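Local coordinates for hypothetical protein SO2946 (Shewanella oneidensis, PDB 2A5Z), which is of unknown function but binds magnesium and may recognise carbohydrate through a jelly-roll domain, at residues T41-F55 against L62-G74. Numbering follows the deposited sequence.
With MG (magnesium ion), chain F.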
ATOM      1  N   THR C  41       4.432  -8.394   5.403  1.00 20.40           N
ATOM      2  CA  THR C  41       3.906  -8.603   4.052  1.00 19.84           C
ATOM      3  C   THR C  41       5.036  -8.863   3.055  1.00 19.56           C
ATOM      4  O   THR C  41       6.006  -8.108   3.001  1.00 19.53           O
ATOM      5  CB  THR C  41       3.102  -7.365   3.597  1.00 19.97           C
ATOM      6  OG1 THR C  41       2.076  -7.083   4.553  1.00 20.38           O
ATOM      7  CG2 THR C  41       2.469  -7.579   2.219  1.00 19.07           C
ATOM      8  N   THR C  42       4.919  -9.933   2.275  1.00 19.25           N
ATOM      9  CA  THR C  42       5.930 -10.236   1.260  1.00 19.21           C
ATOM     10  C   THR C  42       5.995  -9.099   0.227  1.00 19.58           C
ATOM     11  O   THR C  42       4.960  -8.625  -0.247  1.00 19.36           O
ATOM     12  CB  THR C  42       5.637 -11.587   0.565  1.00 18.85           C
ATOM     13  OG1 THR C  42       5.567 -12.614   1.554  1.00 18.76           O
ATOM     14  CG2 THR C  42       6.721 -11.947  -0.469  1.00 17.91           C
ATOM     15  N   SER C  43       7.208  -8.640  -0.070  1.00 20.00           N
ATOM     16  CA  SER C  43       7.443  -7.754  -1.206  1.00 21.02           C
ATOM     17  C   SER C  43       8.155  -8.580  -2.285  1.00 21.46           C
ATOM     18  O   SER C  43       7.523  -9.045  -3.232  1.00 21.61           O
ATOM     19  CB  SER C  43       8.234  -6.505  -0.800  1.00 20.42           C
ATOM     20  OG  SER C  43       9.414  -6.850  -0.092  1.00 22.63           O
ATOM     21  N   ILE C  44       9.448  -8.814  -2.108  1.00 22.18           N
ATOM     22  CA  ILE C  44      10.185  -9.683  -3.021  1.00 23.45           C
ATOM     23  C   ILE C  44      10.249 -11.098  -2.429  1.00 23.83           C
ATOM     24  O   ILE C  44      10.778 -11.306  -1.339  1.00 23.95           O
ATOM     25  CB  ILE C  44      11.584  -9.095  -3.386  1.00 23.11           C
ATOM     26  CG1 ILE C  44      12.386 -10.073  -4.252  1.00 23.73           C
ATOM     27  CG2 ILE C  44      12.351  -8.716  -2.133  1.00 24.15           C
ATOM     28  CD1 ILE C  44      13.781  -9.577  -4.612  1.00 23.98           C
ATOM     29  N   ALA C  45       9.681 -12.060  -3.151  1.00 24.45           N
ATOM     30  CA  ALA C  45       9.550 -13.423  -2.647  1.00 24.96           C
ATOM     31  C   ALA C  45      10.797 -14.283  -2.887  1.00 25.40           C
ATOM     32  O   ALA C  45      11.558 -14.047  -3.841  1.00 25.18           O
ATOM     33  CB  ALA C  45       8.317 -14.085  -3.257  1.00 24.96           C
ATOM     34  N   THR C  46      11.005 -15.267  -2.009  1.00 25.68           N
ATOM     35  CA  THR C  46      12.012 -16.318  -2.225  1.00 26.14           C
ATOM     36  C   THR C  46      11.367 -17.711  -2.163  1.00 25.87           C
ATOM     37  O   THR C  46      11.392 -18.451  -3.146  1.00 25.88           O
ATOM     38  CB  THR C  46      13.217 -16.200  -1.254  1.00 26.22           C
ATOM     39  OG1 THR C  46      13.943 -15.000  -1.546  1.00 27.34           O
ATOM     40  CG2 THR C  46      14.173 -17.380  -1.420  1.00 27.14           C
ATOM     41  N   SER C  47      10.775 -18.065  -1.025  1.00 25.85           N
ATOM     42  CA  SER C  47      10.121 -19.375  -0.908  1.00 25.95           C
ATOM     43  C   SER C  47       8.839 -19.366  -0.078  1.00 25.35           C
ATOM     44  O   SER C  47       8.073 -20.337  -0.083  1.00 24.79           O
ATOM     45  CB  SER C  47      11.106 -20.419  -0.378  1.00 26.12           C
ATOM     46  OG  SER C  47      11.545 -20.063   0.916  1.00 28.31           O
ATOM     47  N   ASP C  48       8.608 -18.260   0.623  1.00 24.98           N
ATOM     48  CA  ASP C  48       7.424 -18.106   1.461  1.00 24.81           C
ATOM     49  C   ASP C  48       6.638 -16.888   1.000  1.00 23.96           C
ATOM     50  O   ASP C  48       7.225 -15.904   0.546  1.00 24.56           O
ATOM     51  CB  ASP C  48       7.825 -17.953   2.932  1.00 25.37           C
ATOM     52  CG  ASP C  48       8.612 -19.148   3.457  1.00 27.85           C
ATOM     53  OD1 ASP C  48       7.982 -20.161   3.836  1.00 29.99           O
ATOM     54  OD2 ASP C  48       9.865 -19.070   3.502  1.00 30.31           O
ATOM     55  N   PHE C  49       5.313 -16.965   1.070  1.00 22.33           N
ATOM     56  CA  PHE C  49       4.493 -15.791   0.842  1.00 21.16           C
ATOM     57  C   PHE C  49       3.619 -15.524   2.052  1.00 20.34           C
ATOM     58  O   PHE C  49       3.018 -16.447   2.594  1.00 20.21           O
ATOM     59  CB  PHE C  49       3.614 -15.929  -0.409  1.00 21.23           C
ATOM     60  CG  PHE C  49       2.687 -14.759  -0.616  1.00 20.98           C
ATOM     61  CD1 PHE C  49       3.104 -13.645  -1.337  1.00 21.21           C
ATOM     62  CD2 PHE C  49       1.404 -14.762  -0.062  1.00 21.60           C
ATOM     63  CE1 PHE C  49       2.259 -12.551  -1.517  1.00 21.06           C
ATOM     64  CE2 PHE C  49       0.555 -13.673  -0.232  1.00 21.95           C
ATOM     65  CZ  PHE C  49       0.984 -12.565  -0.961  1.00 20.95           C
ATOM     66  N   TYR C  50       3.553 -14.257   2.457  1.00 19.58           N
ATOM     67  CA  TYR C  50       2.667 -13.826   3.528  1.00 18.73           C
ATOM     68  C   TYR C  50       1.987 -12.499   3.185  1.00 18.34           C
ATOM     69  O   TYR C  50       2.630 -11.586   2.670  1.00 18.11           O
ATOM     70  CB  TYR C  50       3.440 -13.684   4.848  1.00 18.99           C
ATOM     71  CG  TYR C  50       2.514 -13.488   6.018  1.00 18.90           C
ATOM     72  CD1 TYR C  50       1.989 -14.588   6.698  1.00 19.07           C
ATOM     73  CD2 TYR C  50       2.125 -12.211   6.420  1.00 18.68           C
ATOM     74  CE1 TYR C  50       1.111 -14.420   7.769  1.00 19.93           C
ATOM     75  CE2 TYR C  50       1.234 -12.033   7.488  1.00 17.59           C
ATOM     76  CZ  TYR C  50       0.738 -13.140   8.146  1.00 18.46           C
ATOM     77  OH  TYR C  50      -0.124 -12.978   9.197  1.00 20.70           O
ATOM     78  N   ALA C  51       0.690 -12.406   3.474  1.00 17.44           N
ATOM     79  CA  ALA C  51      -0.048 -11.144   3.396  1.00 17.62           C
ATOM     80  C   ALA C  51      -1.190 -11.147   4.410  1.00 17.79           C
ATOM     81  O   ALA C  51      -1.794 -12.186   4.667  1.00 18.03           O
ATOM     82  CB  ALA C  51      -0.590 -10.902   1.986  1.00 17.01           C
ATOM     83  N   SER C  52      -1.466  -9.992   5.002  1.00 17.91           N
ATOM     84  CA  SER C  52      -2.594  -9.866   5.915  1.00 17.79           C
ATOM     85  C   SER C  52      -3.134  -8.446   5.894  1.00 17.31           C
ATOM     86  O   SER C  52      -2.410  -7.501   5.578  1.00 17.27           O
ATOM     87  CB  SER C  52      -2.188 -10.262   7.336  1.00 17.55           C
ATOM     88  OG  SER C  52      -1.316  -9.301   7.887  1.00 19.49           O
ATOM     89  N   TYR C  53      -4.414  -8.305   6.207  1.00 16.75           N
ATOM     90  CA  TYR C  53      -5.010  -6.987   6.367  1.00 16.14           C
ATOM     91  C   TYR C  53      -5.993  -6.990   7.541  1.00 15.66           C
ATOM     92  O   TYR C  53      -6.763  -7.929   7.705  1.00 15.12           O
ATOM     93  CB  TYR C  53      -5.648  -6.491   5.062  1.00 16.12           C
ATOM     94  CG  TYR C  53      -6.234  -5.103   5.205  1.00 16.75           C
ATOM     95  CD1 TYR C  53      -5.438  -4.033   5.637  1.00 16.13           C
ATOM     96  CD2 TYR C  53      -7.588  -4.866   4.952  1.00 15.47           C
ATOM     97  CE1 TYR C  53      -5.974  -2.763   5.802  1.00 16.88           C
ATOM     98  CE2 TYR C  53      -8.129  -3.597   5.108  1.00 16.22           C
ATOM     99  CZ  TYR C  53      -7.309  -2.556   5.533  1.00 15.87           C
ATOM    100  OH  TYR C  53      -7.839  -1.312   5.703  1.00 17.65           O
ATOM    101  N   ASP C  54      -5.933  -5.940   8.362  1.00 15.31           N
ATOM    102  CA  ASP C  54      -6.661  -5.873   9.629  1.00 15.66           C
ATOM    103  C   ASP C  54      -7.814  -4.858   9.609  1.00 15.48           C
ATOM    104  O   ASP C  54      -8.366  -4.534  10.652  1.00 15.62           O
ATOM    105  CB  ASP C  54      -5.685  -5.542  10.778  1.00 15.42           C
ATOM    106  CG  ASP C  54      -6.082  -6.179  12.111  1.00 15.69           C
ATOM    107  OD1 ASP C  54      -7.177  -6.757  12.223  1.00 15.73           O
ATOM    108  OD2 ASP C  54      -5.283  -6.118  13.075  1.00 16.72           O
ATOM    109  N   PHE C  55      -8.141  -4.331   8.433  1.00 15.84           N
ATOM    110  CA  PHE C  55      -9.346  -3.505   8.237  1.00 15.82           C
ATOM    111  C   PHE C  55      -9.470  -2.287   9.154  1.00 15.92           C
ATOM    112  O   PHE C  55     -10.531  -2.031   9.710  1.00 16.30           O
ATOM    113  CB  PHE C  55     -10.609  -4.390   8.265  1.00 15.74           C
ATOM    114  CG  PHE C  55     -10.666  -5.358   7.127  1.00 15.56           C
ATOM    115  CD1 PHE C  55     -11.311  -5.016   5.941  1.00 16.21           C
ATOM    116  CD2 PHE C  55     -10.027  -6.595   7.219  1.00 15.14           C
ATOM    117  CE1 PHE C  55     -11.346  -5.905   4.867  1.00 17.13           C
ATOM    118  CE2 PHE C  55     -10.047  -7.491   6.159  1.00 15.33           C
ATOM    119  CZ  PHE C  55     -10.708  -7.150   4.975  1.00 16.46           C
ATOM    120  N   LEU C  62     -10.868   2.388  -1.459  1.00 20.13           N
ATOM    121  CA  LEU C  62      -9.769   1.496  -1.074  1.00 19.67           C
ATOM    122  C   LEU C  62      -9.943   0.146  -1.758  1.00 19.39           C
ATOM    123  O   LEU C  62     -10.806  -0.648  -1.374  1.00 19.16           O
ATOM    124  CB  LEU C  62      -9.719   1.311   0.450  1.00 19.69           C
ATOM    125  CG  LEU C  62      -8.604   0.429   1.041  1.00 19.87           C
ATOM    126  CD1 LEU C  62      -7.237   1.069   0.841  1.00 19.75           C
ATOM    127  CD2 LEU C  62      -8.854   0.162   2.524  1.00 19.62           C
ATOM    128  N   THR C  63      -9.113  -0.117  -2.763  1.00 18.77           N
ATOM    129  CA  THR C  63      -9.301  -1.300  -3.598  1.00 18.68           C
ATOM    130  C   THR C  63      -8.282  -2.394  -3.347  1.00 18.32           C
ATOM    131  O   THR C  63      -8.411  -3.494  -3.896  1.00 18.23           O
ATOM    132  CB  THR C  63      -9.314  -0.941  -5.081  1.00 18.55           C
ATOM    133  OG1 THR C  63      -8.125  -0.205  -5.399  1.00 18.81           O
ATOM    134  CG2 THR C  63     -10.560  -0.111  -5.410  1.00 19.25           C
ATOM    135  N   SER C  64      -7.275  -2.094  -2.527  1.00 18.24           N
ATOM    136  CA  SER C  64      -6.311  -3.103  -2.080  1.00 18.31           C
ATOM    137  C   SER C  64      -5.501  -2.623  -0.891  1.00 18.39           C
ATOM    138  O   SER C  64      -5.450  -1.430  -0.626  1.00 18.37           O
ATOM    139  CB  SER C  64      -5.358  -3.498  -3.216  1.00 18.61           C
ATOM    140  OG  SER C  64      -4.594  -2.391  -3.655  1.00 18.99           O
ATOM    141  N   ALA C  65      -4.867  -3.572  -0.192  1.00 18.14           N
ATOM    142  CA  ALA C  65      -3.960  -3.294   0.923  1.00 18.27           C
ATOM    143  C   ALA C  65      -3.112  -4.532   1.181  1.00 17.85           C
ATOM    144  O   ALA C  65      -3.628  -5.642   1.181  1.00 17.99           O
ATOM    145  CB  ALA C  65      -4.756  -2.933   2.193  1.00 18.25           C
ATOM    146  N   ASN C  66      -1.814  -4.342   1.393  1.00 18.04           N
ATOM    147  CA  ASN C  66      -0.880  -5.444   1.679  1.00 18.07           C
ATOM    148  C   ASN C  66      -1.032  -6.658   0.743  1.00 17.78           C
ATOM    149  O   ASN C  66      -1.110  -7.800   1.206  1.00 17.56           O
ATOM    150  CB  ASN C  66      -0.988  -5.872   3.151  1.00 17.78           C
ATOM    151  CG  ASN C  66      -0.925  -4.696   4.110  1.00 19.48           C
ATOM    152  OD1 ASN C  66      -0.298  -3.679   3.817  1.00 19.38           O
ATOM    153  ND2 ASN C  66      -1.578  -4.831   5.269  1.00 19.54           N
ATOM    154  N   ASN C  67      -1.075  -6.386  -0.564  1.00 17.54           N
ATOM    155  CA  ASN C  67      -1.217  -7.406  -1.637  1.00 17.63           C
ATOM    156  C   ASN C  67      -2.642  -7.919  -1.897  1.00 16.98           C
ATOM    157  O   ASN C  67      -2.882  -8.589  -2.906  1.00 16.79           O
ATOM    158  CB  ASN C  67      -0.276  -8.614  -1.424  1.00 17.92           C
ATOM    159  CG  ASN C  67       1.206  -8.233  -1.454  1.00 18.91           C
ATOM    160  OD1 ASN C  67       1.589  -7.212  -2.033  1.00 20.23           O
ATOM    161  ND2 ASN C  67       2.046  -9.063  -0.824  1.00 16.57           N
ATOM    162  N   ILE C  68      -3.567  -7.606  -0.989  1.00 16.72           N
ATOM    163  CA  ILE C  68      -4.913  -8.191  -0.976  1.00 16.30           C
ATOM    164  C   ILE C  68      -5.897  -7.266  -1.674  1.00 16.93           C
ATOM    165  O   ILE C  68      -5.940  -6.073  -1.370  1.00 16.32           O
ATOM    166  CB  ILE C  68      -5.384  -8.486   0.479  1.00 16.05           C
ATOM    167  CG1 ILE C  68      -4.468  -9.527   1.133  1.00 15.68           C
ATOM    168  CG2 ILE C  68      -6.855  -8.968   0.527  1.00 15.13           C
ATOM    169  CD1 ILE C  68      -4.319  -9.336   2.639  1.00 15.52           C
ATOM    170  N   SER C  69      -6.670  -7.830  -2.608  1.00 16.89           N
ATOM    171  CA  SER C  69      -7.722  -7.101  -3.323  1.00 17.57           C
ATOM    172  C   SER C  69      -8.898  -6.855  -2.396  1.00 17.53           C
ATOM    173  O   SER C  69      -9.287  -7.747  -1.653  1.00 17.18           O
ATOM    174  CB  SER C  69      -8.215  -7.910  -4.531  1.00 17.45           C
ATOM    175  OG  SER C  69      -7.136  -8.316  -5.353  1.00 18.59           O
ATOM    176  N   LEU C  70      -9.454  -5.644  -2.435  1.00 17.88           N
ATOM    177  CA  LEU C  70     -10.600  -5.298  -1.598  1.00 17.80           C
ATOM    178  C   LEU C  70     -11.682  -4.768  -2.514  1.00 17.79           C
ATOM    179  O   LEU C  70     -11.718  -3.590  -2.852  1.00 17.44           O
ATOM    180  CB  LEU C  70     -10.212  -4.289  -0.516  1.00 18.07           C
ATOM    181  CG  LEU C  70      -9.074  -4.720   0.420  1.00 18.55           C
ATOM    182  CD1 LEU C  70      -8.552  -3.531   1.195  1.00 19.62           C
ATOM    183  CD2 LEU C  70      -9.520  -5.859   1.356  1.00 17.71           C
ATOM    184  N   LEU C  71     -12.554  -5.675  -2.928  1.00 17.77           N
ATOM    185  CA  LEU C  71     -13.381  -5.440  -4.101  1.00 17.45           C
ATOM    186  C   LEU C  71     -14.834  -5.265  -3.739  1.00 17.60           C
ATOM    187  O   LEU C  71     -15.448  -6.156  -3.149  1.00 16.70           O
ATOM    188  CB  LEU C  71     -13.201  -6.592  -5.097  1.00 17.80           C
ATOM    189  CG  LEU C  71     -11.757  -6.818  -5.570  1.00 17.19           C
ATOM    190  CD1 LEU C  71     -11.641  -8.043  -6.466  1.00 16.14           C
ATOM    191  CD2 LEU C  71     -11.260  -5.589  -6.290  1.00 18.27           C
ATOM    192  N   SER C  72     -15.359  -4.092  -4.080  1.00 17.87           N
ATOM    193  CA  SER C  72     -16.767  -3.774  -3.922  1.00 18.12           C
ATOM    194  C   SER C  72     -17.463  -3.842  -5.276  1.00 18.55           C
ATOM    195  O   SER C  72     -16.926  -3.359  -6.280  1.00 18.55           O
ATOM    196  CB  SER C  72     -16.919  -2.376  -3.325  1.00 18.36           C
ATOM    197  OG  SER C  72     -16.479  -2.360  -1.978  1.00 18.87           O
ATOM    198  N   THR C  73     -18.636  -4.477  -5.304  1.00 18.40           N
ATOM    199  CA  THR C  73     -19.504  -4.478  -6.484  1.00 18.90           C
ATOM    200  C   THR C  73     -20.954  -4.184  -6.089  1.00 18.84           C
ATOM    201  O   THR C  73     -21.340  -4.365  -4.927  1.00 18.81           O
ATOM    202  CB  THR C  73     -19.430  -5.819  -7.286  1.00 19.14           C
ATOM    203  OG1 THR C  73     -19.673  -6.927  -6.414  1.00 19.66           O
ATOM    204  CG2 THR C  73     -18.076  -5.990  -7.945  1.00 19.11           C
ATOM    205  N   GLY C  74     -21.742  -3.714  -7.059  1.00 18.86           N
ATOM    206  CA  GLY C  74     -23.179  -3.502  -6.878  1.00 18.92           C
ATOM    207  C   GLY C  74     -23.538  -2.432  -5.857  1.00 19.07           C
ATOM    208  O   GLY C  74     -24.608  -2.484  -5.261  1.00 19.02           O
TER
HETATM  209 MG    MG F 701      -9.167  -5.917  12.110  1.00 15.28          MG
HETATM  210  O   HOH W   1       4.169  -6.588  -2.358  1.00 17.92           O
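The ring of Y53 is covered on one face by A65, whose CB sits 3.9 Å from the ring centroid in a CH-pi contact, and on the other by the backbone N of F55, centred over it. With CG anti to the backbone N (chi1 -178°), Y53 places its ring between these two. At the edge, near the ring plane, comes ND2 of N66, its amide steeply inclined to the ring. CD2 of Y53 in turn lies 3.6 Å above the centre of one face of the F55 ring. L70 splits its methyls: CD1 approaches CE2 of Y53, and CD2 lies obliquely 4.0 Å from CE1 of F55. CD1 of I68 reaches CB of Y53 and the backbone at S52. Next to this core, D54 binds magnesium through O and OD1, with F88, G89 and D247 completing the protein ligands.

Both asparagines of the type I' turn from A65 to I68 donate hydrogen bonds in the carbonyl plane of their acceptors: N66 ND2 to S52 O (2.8 Å, 158°) and N67 ND2 to T42 O (3.0 Å, 164°). One water donates to both T42 O and N67 OD1. N66 thus ties the turn to strand 48-53 and N67 to the preceding loop, two directional bonds beside an apolar core.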